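Local coordinates for protein lipid II:glycine glycyltransferase (Staphylococcus aureus, PDB 6SNR) that probably adds the first glycine of the pentaglycine cross-bridge to the lysine of lipid II, taking it from glycyl-tRNA, during cell-wall peptidoglycan synthesis, at residues I6-H11 with Q25-A30; N215-L220 with G224-F229; L308-G313 with Y317-A322; T339-A344 with T350-G355. All coordinates share one frame; numbering follows the deposited sequence.

Interaction 1 of 4, residues I6-H11 with Q25-A30; sequences ITNQEH and QLTKWA
Asn8 and His11, one turn apart at the start of helix 8-17, both meet Thr27, the first residue of helix 27-33. In sequence order, the segment begins with Ile6, whose carbonyl oxygen accepts from Arg42. Thr7 is the N-cap and forms a capping box with Glu10: Glu10 N donates to Thr7 OG1 at 3.0 Å, and Thr7 N donates to Glu10 OE1 at 2.8 Å. Threonine and glutamate suit these places because their oxygens satisfy N-H groups at the open helix end, which helps to hold the first turn, on which Asn8 lies. Asn8 crosses Thr27 at a slant, its CG 3.9 Å from Thr27 CG2. Its two amide ends have different tasks: OD1 accepts from Arg42, while ND2 donates to a water at 3.1 Å. That water in turn donates to Thr27 OG1 at 2.7 Å. His11 turns its ring toward the second segment, with CG opposite the backbone N (chi1 176°), and ND1 lies 3.9 Å from Thr27 CG2. Thr27 can serve both neighbours because its branches divide the work: the methyl packs against Asn8 and His11, and the hydroxyl also bonds to Asp12. The contact is thus a small apolar touch completed by a water bridge, in which the Asn8 amide and the Thr27 hydroxyl are satisfied by Arg42, Asp12 and the water, without a direct side-chain hydrogen bond between the segments.

Interaction 2 of 4, residues N215-L220 with G224-F229; sequences NIYDAL and GDAELF
Two different first torsions shape the approach of Tyr217 and Leu220 to the second segment: Tyr217 extends away from its backbone N (chi1 -175°) and carries its ring out to residues 226-228, whereas Leu220 folds beside its own N (chi1 -71°), which helps send the branch carrying CD2 toward Asp225 CB, 3.8 Å away, the two side chains crossing at about a right angle. The helix backbone itself puts Leu220 CB 3.8 Å from Ala226 CB. Alanine suits that point, since its short side chain lets the helix end come close. The Tyr217 ring turns its edge to the strand, with CE1 near Leu228 N, and CE1 also rests on Leu228 CB at 4.1 Å. A water collects the polar groups beyond the ring. It accepts from Tyr217 OH at 2.7 Å and from Leu228 N at 2.9 Å, and donates to Glu227 OE1 at 2.9 Å, so the phenol and a strand N-H are both satisfied at one point. The helix itself closes in a Schellman motif: Asp225 N donates to Leu220 O at 3.0 Å, a bent bond of 138°, and Gly224 N bonds to His221 O. Gly224 is the C-prime residue, where the positive phi is readily adopted by glycine. Asp225 then pairs with Lys16. Leu220 also packs on Lys28 and Trp29 of helix 27-33, Leu228 meets Leu189 and Phe192 of helix 189-202, and the backbone of Asp225, just before the strand, and of Glu227 within it is hydrogen-bonded to strand 302-312.

Interaction 3 of 4, residues L308-G313 with Y317-A322; sequences LLMFAG and YYLYGA
Met310 packs tightly with Tyr317 and Leu319 in this antiparallel pairing. Met310 N donates to Tyr317 O at 2.8 Å, and Tyr317 N returns a bond to Met310 O at 2.9 Å. Tyr317 O is gripped a second time by a C-H contact from Leu309 CA at 3.3 Å. The Tyr317 ring lies along the neighbouring strand with its edge toward the backbone of Met310 to Ala312; small Ala312 leaves room for it, CB standing 4.1 Å from Tyr317 CE1. The buried hydroxyl suits its place because it bonds to Asp22 and Leu23 N. On the other side of Met310, chi1 (-44°) sets its CG 3.6 Å from Leu319 CG, and bends at chi2 and chi3 fold this flexible chain so that CE also reaches Leu319 CB. A beta bulge here shifts the register by one: Leu308 O accepts from Leu319 N at 3.0 Å and Leu308 N donates to Tyr320 O at 2.9 Å, while Tyr320 N is buried with no partner. The looser rim is partly exposed Tyr320, its CD2 4.3 Å from Leu308 CD1 and its hydroxyl bonded to Tyr212. Together the strands make a beta hairpin in the middle of a mixed sheet, consistent with the acetyltransferase-like fold of the FemABX family.

Interaction 4 of 4, residues T339-A344 with T350-G355; sequences TMMKYA and TTYDFG
In the beta-alpha-beta unit of strand 315-323, helix 332-347 and strand 351-356, Met340, Met341 and Ala344 of the helix pack on Tyr352 of the last strand. Met341 CG sits over the middle of the Tyr352 ring, 3.6 Å from its centroid and only 4° off the normal, a CH-pi contact. From there the chain runs on extended (chi2 175°), carrying SD above the same face at 4.8 Å from the centroid, a Met-aromatic contact, and bringing CE to the edge of Phe354, 3.7 Å from CZ. An unbranched, flexible methionine can thus serve two rings. These rings also meet each other: Tyr352 CE1 lies 3.6 Å above one face of Phe354, toward its rim. Where the chain crosses over from one parallel strand to the next, the helix lies against the sheet, and Ala344 is small enough to fit at the Tyr352 edge, CB to CD2 4.3 Å. At the other end of the ring Met340 CE touches Tyr352 OH at 3.3 Å; this hydroxyl is hydrogen-bonded to Gln337, one turn earlier in the helix. Past Tyr352, Asp353 makes an Asx turn, its OD1 accepting from Gly355 N at 2.8 Å.

In the fold
Interactions 2, 3 and 4 share one mixed sheet. Interaction 3 lies nearest the centre of the chain and is bound mainly by backbone hydrogen bonds; interactions 2 and 4 lay helices on that sheet through side chains, the former with a water and a helix cap, the latter with methionines and aromatic rings. Strand 226-233 pairs with 302-312, and 315-323 with 351-356, so the three contacts run on from one another. Interaction 1 stands farther out, beside the other sheet, and is mostly buried but has an exposed asparagine at its margin, joined through a water. Lys28 and Leu26 nevertheless tie it to interactions 2 and 3, whereas interaction 4 is about 12 Å from interaction 1 at nearest atoms.

Interaction 1 of 4, residues I6-H11 with Q25-A30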
loop_
_atom_site.group_PDB
_atom_site.type_symbol
_atom_site.label_atom_id
_atom_site.label_comp_id
_atom_site.label_asym_id
_atom_site.label_seq_id
_atom_site.Cartn_x
_atom_site.Cartn_y
_atom_site.Cartn_z
ATOM N N ILE A 6 22.049 2.928 -19.589
ATOM C CA ILE A 6 20.723 2.361 -19.893
ATOM C C ILE A 6 19.659 3.433 -19.796
ATOM O O ILE A 6 19.812 4.448 -19.087
ATOM C CB ILE A 6 20.412 1.122 -19.053
ATOM C CG1 ILE A 6 20.143 1.451 -17.572
ATOM C CG2 ILE A 6 21.570 0.178 -19.169
ATOM C CD1 ILE A 6 19.865 0.216 -16.750
ATOM N N THR A 7 18.550 3.249 -20.534
ATOM C CA THR A 7 17.527 4.233 -20.570
ATOM C C THR A 7 16.714 4.206 -19.277
ATOM O O THR A 7 16.831 3.247 -18.508
ATOM C CB THR A 7 16.520 4.004 -21.730
ATOM O OG1 THR A 7 15.808 2.789 -21.514
ATOM C CG2 THR A 7 17.271 3.957 -23.082
ATOM N N ASN A 8 15.901 5.221 -19.069
ATOM C CA ASN A 8 14.943 5.192 -17.900
ATOM C C ASN A 8 14.063 3.926 -17.886
ATOM O O ASN A 8 13.878 3.270 -16.836
ATOM C CB ASN A 8 14.057 6.440 -17.867
ATOM C CG ASN A 8 14.791 7.714 -17.433
ATOM O OD1 ASN A 8 16.004 7.781 -17.348
ATOM N ND2 ASN A 8 14.019 8.746 -17.173
ATOM N N GLN A 9 13.508 3.573 -19.057
ATOM C CA GLN A 9 12.663 2.388 -19.135
ATOM C C GLN A 9 13.427 1.099 -18.853
ATOM O O GLN A 9 12.928 0.213 -18.218
ATOM C CB GLN A 9 11.978 2.311 -20.503
ATOM C CG GLN A 9 10.926 3.344 -20.684
ATOM C CD GLN A 9 11.464 4.603 -21.228
ATOM O OE1 GLN A 9 12.693 4.786 -21.376
ATOM N NE2 GLN A 9 10.547 5.496 -21.592
ATOM N N GLU A 10 14.669 0.993 -19.339
ATOM C CA GLU A 10 15.498 -0.139 -19.073
ATOM C C GLU A 10 15.818 -0.285 -17.585
ATOM O O GLU A 10 15.783 -1.367 -17.057
ATOM C CB GLU A 10 16.774 -0.067 -19.924
ATOM C CG GLU A 10 16.483 -0.303 -21.423
ATOM C CD GLU A 10 17.650 0.040 -22.339
ATOM O OE1 GLU A 10 18.583 0.827 -22.021
ATOM O OE2 GLU A 10 17.600 -0.488 -23.482
ATOM N N HIS A 11 16.184 0.813 -16.952
ATOM C CA HIS A 11 16.401 0.857 -15.490
ATOM C C HIS A 11 15.161 0.387 -14.748
ATOM O O HIS A 11 15.227 -0.491 -13.921
ATOM C CB HIS A 11 16.729 2.291 -15.064
ATOM C CG HIS A 11 16.875 2.468 -13.587
ATOM N ND1 HIS A 11 15.837 2.761 -12.721
ATOM C CD2 HIS A 11 17.987 2.343 -12.821
ATOM C CE1 HIS A 11 16.337 2.881 -11.484
ATOM N NE2 HIS A 11 17.619 2.577 -11.521
ATOM N N GLN A 25 13.241 3.156 -6.065
ATOM C CA GLN A 25 14.296 3.163 -7.075
ATOM C C GLN A 25 13.794 3.414 -8.503
ATOM O O GLN A 25 14.603 3.390 -9.450
ATOM C CB GLN A 25 15.149 1.930 -7.003
ATOM C CG GLN A 25 16.047 1.880 -5.760
ATOM C CD GLN A 25 17.189 2.886 -5.907
ATOM O OE1 GLN A 25 17.250 3.990 -5.262
ATOM N NE2 GLN A 25 18.025 2.551 -6.785
ATOM N N LEU A 26 12.498 3.616 -8.664
ATOM C CA LEU A 26 11.935 3.901 -10.012
ATOM C C LEU A 26 12.170 5.336 -10.423
ATOM O O LEU A 26 12.088 6.272 -9.618
ATOM C CB LEU A 26 10.416 3.595 -10.065
ATOM C CG LEU A 26 10.024 2.143 -9.791
ATOM C CD1 LEU A 26 8.500 2.016 -9.885
ATOM C CD2 LEU A 26 10.695 1.216 -10.787
ATOM N N THR A 27 12.362 5.538 -11.739
ATOM C CA THR A 27 12.576 6.858 -12.225
ATOM C C THR A 27 11.430 7.849 -11.966
ATOM O O THR A 27 11.666 9.010 -11.700
ATOM C CB THR A 27 13.003 6.899 -13.721
ATOM O OG1 THR A 27 11.892 6.518 -14.562
ATOM C CG2 THR A 27 14.179 6.033 -14.012
ATOM N N LYS A 28 10.165 7.383 -12.041
ATOM C CA LYS A 28 9.046 8.274 -11.793
ATOM C C LYS A 28 8.899 8.602 -10.290
ATOM O O LYS A 28 8.339 9.632 -9.953
ATOM C CB LYS A 28 7.738 7.672 -12.331
ATOM C CG LYS A 28 7.709 7.482 -13.817
ATOM C CD LYS A 28 7.807 8.782 -14.563
ATOM C CE LYS A 28 7.300 8.577 -15.997
ATOM N NZ LYS A 28 5.880 8.073 -16.050
ATOM N N TRP A 29 9.440 7.738 -9.426
ATOM C CA TRP A 29 9.500 8.112 -7.983
ATOM C C TRP A 29 10.466 9.299 -7.801
ATOM O O TRP A 29 10.179 10.285 -7.080
ATOM C CB TRP A 29 9.933 6.949 -7.134
ATOM C CG TRP A 29 9.980 7.323 -5.702
ATOM C CD1 TRP A 29 11.088 7.672 -4.983
ATOM C CD2 TRP A 29 8.865 7.465 -4.817
ATOM N NE1 TRP A 29 10.729 8.022 -3.722
ATOM C CE2 TRP A 29 9.378 7.900 -3.582
ATOM C CE3 TRP A 29 7.481 7.273 -4.946
ATOM C CZ2 TRP A 29 8.570 8.098 -2.476
ATOM C CZ3 TRP A 29 6.682 7.498 -3.866
ATOM C CH2 TRP A 29 7.228 7.911 -2.636
ATOM N N ALA A 30 11.615 9.248 -8.467
ATOM C CA ALA A 30 12.517 10.430 -8.450
ATOM C C ALA A 30 11.842 11.679 -8.934
ATOM O O ALA A 30 12.038 12.757 -8.361
ATOM C CB ALA A 30 13.787 10.152 -9.240
HETATM O O HOH W 1 11.001 8.303 -16.398
#

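Interaction 2 of 4, residues N215-L220 with G224-F229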
loop_
_atom_site.group_PDB
_atom_site.type_symbol
_atom_site.label_atom_id
_atom_site.label_comp_id
_atom_site.label_asym_id
_atom_site.label_seq_id
_atom_site.Cartn_x
_atom_site.Cartn_y
_atom_site.Cartn_z
ATOM N N ASN A 215 1.057 15.076 -6.955
ATOM C CA ASN A 215 2.483 14.969 -7.308
ATOM C C ASN A 215 2.909 13.506 -7.404
ATOM O O ASN A 215 3.519 13.074 -8.371
ATOM C CB ASN A 215 3.291 15.649 -6.235
ATOM C CG ASN A 215 4.782 15.606 -6.500
ATOM O OD1 ASN A 215 5.233 16.091 -7.531
ATOM N ND2 ASN A 215 5.545 15.070 -5.553
ATOM N N ILE A 216 2.486 12.730 -6.432
ATOM C CA ILE A 216 2.751 11.279 -6.506
ATOM C C ILE A 216 1.950 10.582 -7.623
ATOM O O ILE A 216 2.460 9.810 -8.478
ATOM C CB ILE A 216 2.566 10.632 -5.104
ATOM C CG1 ILE A 216 1.186 10.879 -4.501
ATOM C CG2 ILE A 216 3.563 11.180 -4.094
ATOM C CD1 ILE A 216 1.070 10.436 -3.056
ATOM N N TYR A 217 0.658 10.847 -7.682
ATOM C CA TYR A 217 -0.155 10.165 -8.639
ATOM C C TYR A 217 0.218 10.395 -10.113
ATOM O O TYR A 217 0.279 9.443 -10.913
ATOM C CB TYR A 217 -1.632 10.530 -8.354
ATOM C CG TYR A 217 -2.660 9.799 -9.192
ATOM C CD1 TYR A 217 -3.196 8.575 -8.778
ATOM C CD2 TYR A 217 -3.136 10.336 -10.366
ATOM C CE1 TYR A 217 -4.147 7.910 -9.547
ATOM C CE2 TYR A 217 -4.098 9.690 -11.135
ATOM C CZ TYR A 217 -4.619 8.470 -10.716
ATOM O OH TYR A 217 -5.590 7.820 -11.462
ATOM N N ASP A 218 0.455 11.656 -10.478
ATOM C CA ASP A 218 0.718 12.049 -11.844
ATOM C C ASP A 218 2.001 11.450 -12.415
ATOM O O ASP A 218 2.119 11.252 -13.620
ATOM C CB ASP A 218 0.844 13.575 -11.937
ATOM C CG ASP A 218 -0.473 14.316 -11.746
ATOM O OD1 ASP A 218 -1.560 13.700 -11.775
ATOM O OD2 ASP A 218 -0.399 15.547 -11.539
ATOM N N ALA A 219 3.008 11.221 -11.572
ATOM C CA ALA A 219 4.240 10.601 -12.070
ATOM C C ALA A 219 4.071 9.141 -12.432
ATOM O O ALA A 219 4.577 8.649 -13.439
ATOM C CB ALA A 219 5.344 10.738 -11.028
ATOM N N LEU A 220 3.394 8.422 -11.556
ATOM C CA LEU A 220 3.352 6.987 -11.630
ATOM C C LEU A 220 2.079 6.355 -12.263
ATOM O O LEU A 220 2.134 5.236 -12.697
ATOM C CB LEU A 220 3.581 6.464 -10.213
ATOM C CG LEU A 220 5.038 6.656 -9.709
ATOM C CD1 LEU A 220 5.002 7.044 -8.238
ATOM C CD2 LEU A 220 5.812 5.377 -9.899
ATOM N N GLY A 224 0.762 2.743 -14.735
ATOM C CA GLY A 224 -0.043 1.801 -13.972
ATOM C C GLY A 224 0.540 1.528 -12.579
ATOM O O GLY A 224 0.199 0.556 -11.926
ATOM N N ASP A 225 1.506 2.337 -12.194
ATOM C CA ASP A 225 2.196 2.192 -10.901
ATOM C C ASP A 225 1.645 2.981 -9.723
ATOM O O ASP A 225 2.217 2.917 -8.627
ATOM C CB ASP A 225 3.700 2.486 -11.105
ATOM C CG ASP A 225 4.355 1.468 -12.033
ATOM O OD1 ASP A 225 3.950 0.292 -11.996
ATOM O OD2 ASP A 225 5.327 1.834 -12.741
ATOM N N ALA A 226 0.570 3.726 -9.941
ATOM C CA ALA A 226 -0.218 4.364 -8.887
ATOM C C ALA A 226 -1.674 4.262 -9.306
ATOM O O ALA A 226 -2.003 4.564 -10.454
ATOM C CB ALA A 226 0.158 5.782 -8.692
ATOM N N GLU A 227 -2.541 3.820 -8.381
ATOM C CA GLU A 227 -3.986 3.862 -8.598
ATOM C C GLU A 227 -4.698 4.359 -7.352
ATOM O O GLU A 227 -4.282 4.089 -6.232
ATOM C CB GLU A 227 -4.514 2.480 -8.959
ATOM C CG GLU A 227 -3.794 1.862 -10.153
ATOM C CD GLU A 227 -4.280 2.391 -11.500
ATOM O OE1 GLU A 227 -5.339 3.047 -11.580
ATOM O OE2 GLU A 227 -3.575 2.121 -12.482
ATOM N N LEU A 228 -5.806 5.077 -7.571
ATOM C CA LEU A 228 -6.648 5.557 -6.521
ATOM C C LEU A 228 -7.925 4.725 -6.477
ATOM O O LEU A 228 -8.529 4.482 -7.525
ATOM C CB LEU A 228 -7.023 7.005 -6.771
ATOM C CG LEU A 228 -8.048 7.639 -5.820
ATOM C CD1 LEU A 228 -7.489 7.770 -4.421
ATOM C CD2 LEU A 228 -8.547 8.985 -6.363
ATOM N N PHE A 229 -8.308 4.286 -5.282
ATOM C CA PHE A 229 -9.568 3.516 -5.116
ATOM C C PHE A 229 -10.443 4.347 -4.211
ATOM O O PHE A 229 -9.938 4.949 -3.265
ATOM C CB PHE A 229 -9.309 2.121 -4.516
ATOM C CG PHE A 229 -8.607 1.205 -5.440
ATOM C CD1 PHE A 229 -7.237 1.303 -5.600
ATOM C CD2 PHE A 229 -9.297 0.287 -6.200
ATOM C CE1 PHE A 229 -6.587 0.520 -6.510
ATOM C CE2 PHE A 229 -8.631 -0.540 -7.089
ATOM C CZ PHE A 229 -7.252 -0.405 -7.239
HETATM O O HOH W 2 -6.442 5.449 -10.401
#

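Interaction 3 of 4, residues L308-G313 with Y317-A322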
loop_
_atom_site.group_PDB
_atom_site.type_symbol
_atom_site.label_atom_id
_atom_site.label_comp_id
_atom_site.label_asym_id
_atom_site.label_seq_id
_atom_site.Cartn_x
_atom_site.Cartn_y
_atom_site.Cartn_z
ATOM N N LEU A 308 -4.570 5.023 -1.910
ATOM C CA LEU A 308 -3.608 4.974 -2.998
ATOM C C LEU A 308 -2.773 3.696 -2.940
ATOM O O LEU A 308 -2.217 3.377 -1.882
ATOM C CB LEU A 308 -2.732 6.204 -2.891
ATOM C CG LEU A 308 -3.308 7.558 -3.313
ATOM C CD1 LEU A 308 -2.375 8.708 -2.899
ATOM C CD2 LEU A 308 -3.550 7.602 -4.802
ATOM N N LEU A 309 -2.693 2.981 -4.073
ATOM C CA LEU A 309 -2.033 1.690 -4.230
ATOM C C LEU A 309 -0.933 1.869 -5.274
ATOM O O LEU A 309 -1.198 2.356 -6.360
ATOM C CB LEU A 309 -3.014 0.641 -4.751
ATOM C CG LEU A 309 -2.535 -0.773 -4.983
ATOM C CD1 LEU A 309 -2.123 -1.398 -3.665
ATOM C CD2 LEU A 309 -3.586 -1.624 -5.714
ATOM N N MET A 310 0.311 1.560 -4.900
ATOM C CA MET A 310 1.466 1.696 -5.816
ATOM C C MET A 310 2.013 0.371 -6.206
ATOM O O MET A 310 1.779 -0.637 -5.535
ATOM C CB MET A 310 2.613 2.476 -5.119
ATOM C CG MET A 310 2.217 3.691 -4.353
ATOM S SD MET A 310 1.188 4.862 -5.232
ATOM C CE MET A 310 -0.269 4.743 -4.293
ATOM N N PHE A 311 2.823 0.309 -7.277
ATOM C CA PHE A 311 3.427 -0.930 -7.720
ATOM C C PHE A 311 4.881 -0.733 -8.150
ATOM O O PHE A 311 5.242 0.338 -8.687
ATOM C CB PHE A 311 2.757 -1.499 -8.963
ATOM C CG PHE A 311 1.328 -1.943 -8.724
ATOM C CD1 PHE A 311 0.276 -1.060 -8.856
ATOM C CD2 PHE A 311 1.096 -3.225 -8.358
ATOM C CE1 PHE A 311 -1.055 -1.491 -8.619
ATOM C CE2 PHE A 311 -0.194 -3.668 -8.126
ATOM C CZ PHE A 311 -1.265 -2.801 -8.243
ATOM N N ALA A 312 5.637 -1.785 -7.971
ATOM C CA ALA A 312 6.982 -1.936 -8.545
ATOM C C ALA A 312 7.192 -3.378 -8.888
ATOM O O ALA A 312 7.690 -4.161 -8.093
ATOM C CB ALA A 312 8.066 -1.399 -7.577
ATOM N N GLY A 313 6.746 -3.800 -10.086
ATOM C CA GLY A 313 6.844 -5.187 -10.429
ATOM C C GLY A 313 5.920 -6.044 -9.596
ATOM O O GLY A 313 4.722 -5.704 -9.459
ATOM N N TYR A 317 2.020 -1.796 -2.942
ATOM C CA TYR A 317 2.101 -0.996 -1.705
ATOM C C TYR A 317 0.822 -0.242 -1.422
ATOM O O TYR A 317 0.357 0.515 -2.260
ATOM C CB TYR A 317 3.233 0.047 -1.768
ATOM C CG TYR A 317 4.593 -0.459 -2.239
ATOM C CD1 TYR A 317 4.835 -0.691 -3.592
ATOM C CD2 TYR A 317 5.650 -0.626 -1.354
ATOM C CE1 TYR A 317 6.055 -1.133 -4.005
ATOM C CE2 TYR A 317 6.887 -1.093 -1.768
ATOM C CZ TYR A 317 7.109 -1.288 -3.119
ATOM O OH TYR A 317 8.321 -1.720 -3.598
ATOM N N TYR A 318 0.259 -0.440 -0.220
ATOM C CA TYR A 318 -0.808 0.401 0.301
ATOM C C TYR A 318 -0.160 1.623 0.917
ATOM O O TYR A 318 0.393 1.566 2.005
ATOM C CB TYR A 318 -1.604 -0.427 1.363
ATOM C CG TYR A 318 -2.509 0.413 2.243
ATOM C CD1 TYR A 318 -3.595 1.066 1.714
ATOM C CD2 TYR A 318 -2.251 0.573 3.571
ATOM C CE1 TYR A 318 -4.456 1.827 2.495
ATOM C CE2 TYR A 318 -3.107 1.316 4.377
ATOM C CZ TYR A 318 -4.212 1.926 3.831
ATOM O OH TYR A 318 -5.085 2.713 4.601
ATOM N N LEU A 319 -0.174 2.726 0.188
ATOM C CA LEU A 319 0.620 3.910 0.530
ATOM C C LEU A 319 -0.092 4.845 1.498
ATOM O O LEU A 319 0.497 5.277 2.463
ATOM C CB LEU A 319 0.996 4.663 -0.757
ATOM C CG LEU A 319 2.437 5.086 -1.095
ATOM C CD1 LEU A 319 2.545 6.533 -1.545
ATOM C CD2 LEU A 319 3.479 4.768 -0.035
ATOM N N TYR A 320 -1.367 5.137 1.244
ATOM C CA TYR A 320 -2.169 6.038 2.044
ATOM C C TYR A 320 -3.622 5.586 1.975
ATOM O O TYR A 320 -4.080 5.159 0.921
ATOM C CB TYR A 320 -2.107 7.489 1.511
ATOM C CG TYR A 320 -0.779 8.190 1.678
ATOM C CD1 TYR A 320 -0.425 8.726 2.885
ATOM C CD2 TYR A 320 0.090 8.357 0.591
ATOM C CE1 TYR A 320 0.801 9.377 3.062
ATOM C CE2 TYR A 320 1.318 8.996 0.743
ATOM C CZ TYR A 320 1.654 9.516 1.970
ATOM O OH TYR A 320 2.855 10.151 2.145
ATOM N N GLY A 321 -4.333 5.712 3.092
ATOM C CA GLY A 321 -5.783 5.449 3.145
ATOM C C GLY A 321 -6.517 6.451 4.021
ATOM O O GLY A 321 -5.902 7.054 4.910
ATOM N N ALA A 322 -7.801 6.656 3.756
ATOM C CA ALA A 322 -8.595 7.662 4.492
ATOM C C ALA A 322 -10.019 7.204 4.545
ATOM O O ALA A 322 -10.463 6.457 3.665
ATOM C CB ALA A 322 -8.497 9.041 3.842
#

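Interaction 4 of 4, residues T339-A344 with T350-G355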
loop_
_atom_site.group_PDB
_atom_site.type_symbol
_atom_site.label_atom_id
_atom_site.label_comp_id
_atom_site.label_asym_id
_atom_site.label_seq_id
_atom_site.Cartn_x
_atom_site.Cartn_y
_atom_site.Cartn_z
ATOM N N THR A 339 -10.540 -5.755 -1.902
ATOM C CA THR A 339 -10.638 -5.414 -3.329
ATOM C C THR A 339 -9.248 -5.032 -3.903
ATOM O O THR A 339 -8.891 -5.487 -4.999
ATOM C CB THR A 339 -11.661 -4.304 -3.578
ATOM O OG1 THR A 339 -12.951 -4.747 -3.097
ATOM C CG2 THR A 339 -11.769 -4.051 -5.025
ATOM N N MET A 340 -8.500 -4.248 -3.132
ATOM C CA MET A 340 -7.194 -3.743 -3.600
ATOM C C MET A 340 -6.186 -4.872 -3.673
ATOM O O MET A 340 -5.372 -4.925 -4.615
ATOM C CB MET A 340 -6.665 -2.576 -2.735
ATOM C CG MET A 340 -7.443 -1.284 -2.969
ATOM S SD MET A 340 -6.745 0.147 -2.146
ATOM C CE MET A 340 -6.788 -0.375 -0.464
ATOM N N MET A 341 -6.257 -5.807 -2.739
ATOM C CA MET A 341 -5.374 -6.961 -2.777
ATOM C C MET A 341 -5.656 -7.777 -4.011
ATOM O O MET A 341 -4.738 -8.212 -4.703
ATOM C CB MET A 341 -5.510 -7.803 -1.541
ATOM C CG MET A 341 -4.941 -7.182 -0.280
ATOM S SD MET A 341 -5.339 -8.267 1.126
ATOM C CE MET A 341 -4.656 -7.335 2.495
ATOM N N LYS A 342 -6.939 -8.008 -4.309
ATOM C CA LYS A 342 -7.292 -8.767 -5.504
ATOM C C LYS A 342 -6.847 -8.054 -6.791
ATOM O O LYS A 342 -6.302 -8.723 -7.672
ATOM C CB LYS A 342 -8.802 -9.106 -5.524
ATOM C CG LYS A 342 -9.186 -10.119 -4.446
ATOM C CD LYS A 342 -10.681 -10.466 -4.551
ATOM C CE LYS A 342 -11.551 -9.217 -4.662
ATOM N NZ LYS A 342 -13.022 -9.505 -4.682
ATOM N N TYR A 343 -7.034 -6.729 -6.874
ATOM C CA TYR A 343 -6.614 -5.931 -8.012
ATOM C C TYR A 343 -5.100 -6.043 -8.169
ATOM O O TYR A 343 -4.590 -6.209 -9.280
ATOM C CB TYR A 343 -6.975 -4.438 -7.838
ATOM C CG TYR A 343 -6.483 -3.582 -8.978
ATOM C CD1 TYR A 343 -5.216 -3.041 -8.985
ATOM C CD2 TYR A 343 -7.280 -3.350 -10.084
ATOM C CE1 TYR A 343 -4.767 -2.295 -10.048
ATOM C CE2 TYR A 343 -6.842 -2.603 -11.152
ATOM C CZ TYR A 343 -5.587 -2.037 -11.116
ATOM O OH TYR A 343 -5.114 -1.288 -12.171
ATOM N N ALA A 344 -4.403 -5.951 -7.062
ATOM C CA ALA A 344 -2.943 -5.990 -7.087
ATOM C C ALA A 344 -2.482 -7.352 -7.637
ATOM O O ALA A 344 -1.596 -7.425 -8.505
ATOM C CB ALA A 344 -2.358 -5.736 -5.691
ATOM N N THR A 350 2.752 -10.088 -6.156
ATOM C CA THR A 350 2.668 -11.248 -5.269
ATOM C C THR A 350 2.779 -10.911 -3.794
ATOM O O THR A 350 2.565 -11.806 -2.932
ATOM C CB THR A 350 3.741 -12.304 -5.624
ATOM O OG1 THR A 350 5.030 -11.706 -5.456
ATOM C CG2 THR A 350 3.563 -12.785 -7.058
ATOM N N THR A 351 3.107 -9.646 -3.470
ATOM C CA THR A 351 3.075 -9.132 -2.110
ATOM C C THR A 351 2.347 -7.795 -2.057
ATOM O O THR A 351 2.373 -7.038 -3.005
ATOM C CB THR A 351 4.477 -8.982 -1.464
ATOM O OG1 THR A 351 5.323 -8.226 -2.329
ATOM C CG2 THR A 351 5.102 -10.339 -1.229
ATOM N N TYR A 352 1.722 -7.531 -0.929
ATOM C CA TYR A 352 0.927 -6.330 -0.661
ATOM C C TYR A 352 1.430 -5.769 0.670
ATOM O O TYR A 352 1.283 -6.366 1.744
ATOM C CB TYR A 352 -0.546 -6.700 -0.610
ATOM C CG TYR A 352 -1.532 -5.594 -0.399
ATOM C CD1 TYR A 352 -1.907 -5.169 0.888
ATOM C CD2 TYR A 352 -2.171 -5.008 -1.474
ATOM C CE1 TYR A 352 -2.842 -4.170 1.074
ATOM C CE2 TYR A 352 -3.104 -4.016 -1.303
ATOM C CZ TYR A 352 -3.455 -3.607 -0.032
ATOM O OH TYR A 352 -4.384 -2.624 0.146
ATOM N N ASP A 353 2.157 -4.649 0.593
ATOM C CA ASP A 353 2.918 -4.099 1.697
ATOM C C ASP A 353 2.141 -2.960 2.359
ATOM O O ASP A 353 1.883 -1.897 1.764
ATOM C CB ASP A 353 4.277 -3.626 1.115
ATOM C CG ASP A 353 5.265 -3.207 2.151
ATOM O OD1 ASP A 353 4.908 -2.934 3.306
ATOM O OD2 ASP A 353 6.444 -3.093 1.752
ATOM N N PHE A 354 1.773 -3.155 3.633
ATOM C CA PHE A 354 1.090 -2.130 4.408
ATOM C C PHE A 354 1.995 -1.058 5.000
ATOM O O PHE A 354 1.518 -0.166 5.701
ATOM C CB PHE A 354 0.343 -2.780 5.574
ATOM C CG PHE A 354 -0.962 -3.415 5.193
ATOM C CD1 PHE A 354 -1.004 -4.728 4.780
ATOM C CD2 PHE A 354 -2.159 -2.744 5.402
ATOM C CE1 PHE A 354 -2.211 -5.336 4.469
ATOM C CE2 PHE A 354 -3.390 -3.367 5.105
ATOM C CZ PHE A 354 -3.401 -4.646 4.647
ATOM N N GLY A 355 3.306 -1.180 4.779
ATOM C CA GLY A 355 4.282 -0.235 5.272
ATOM C C GLY A 355 4.690 -0.469 6.724
ATOM O O GLY A 355 4.500 -1.552 7.262
#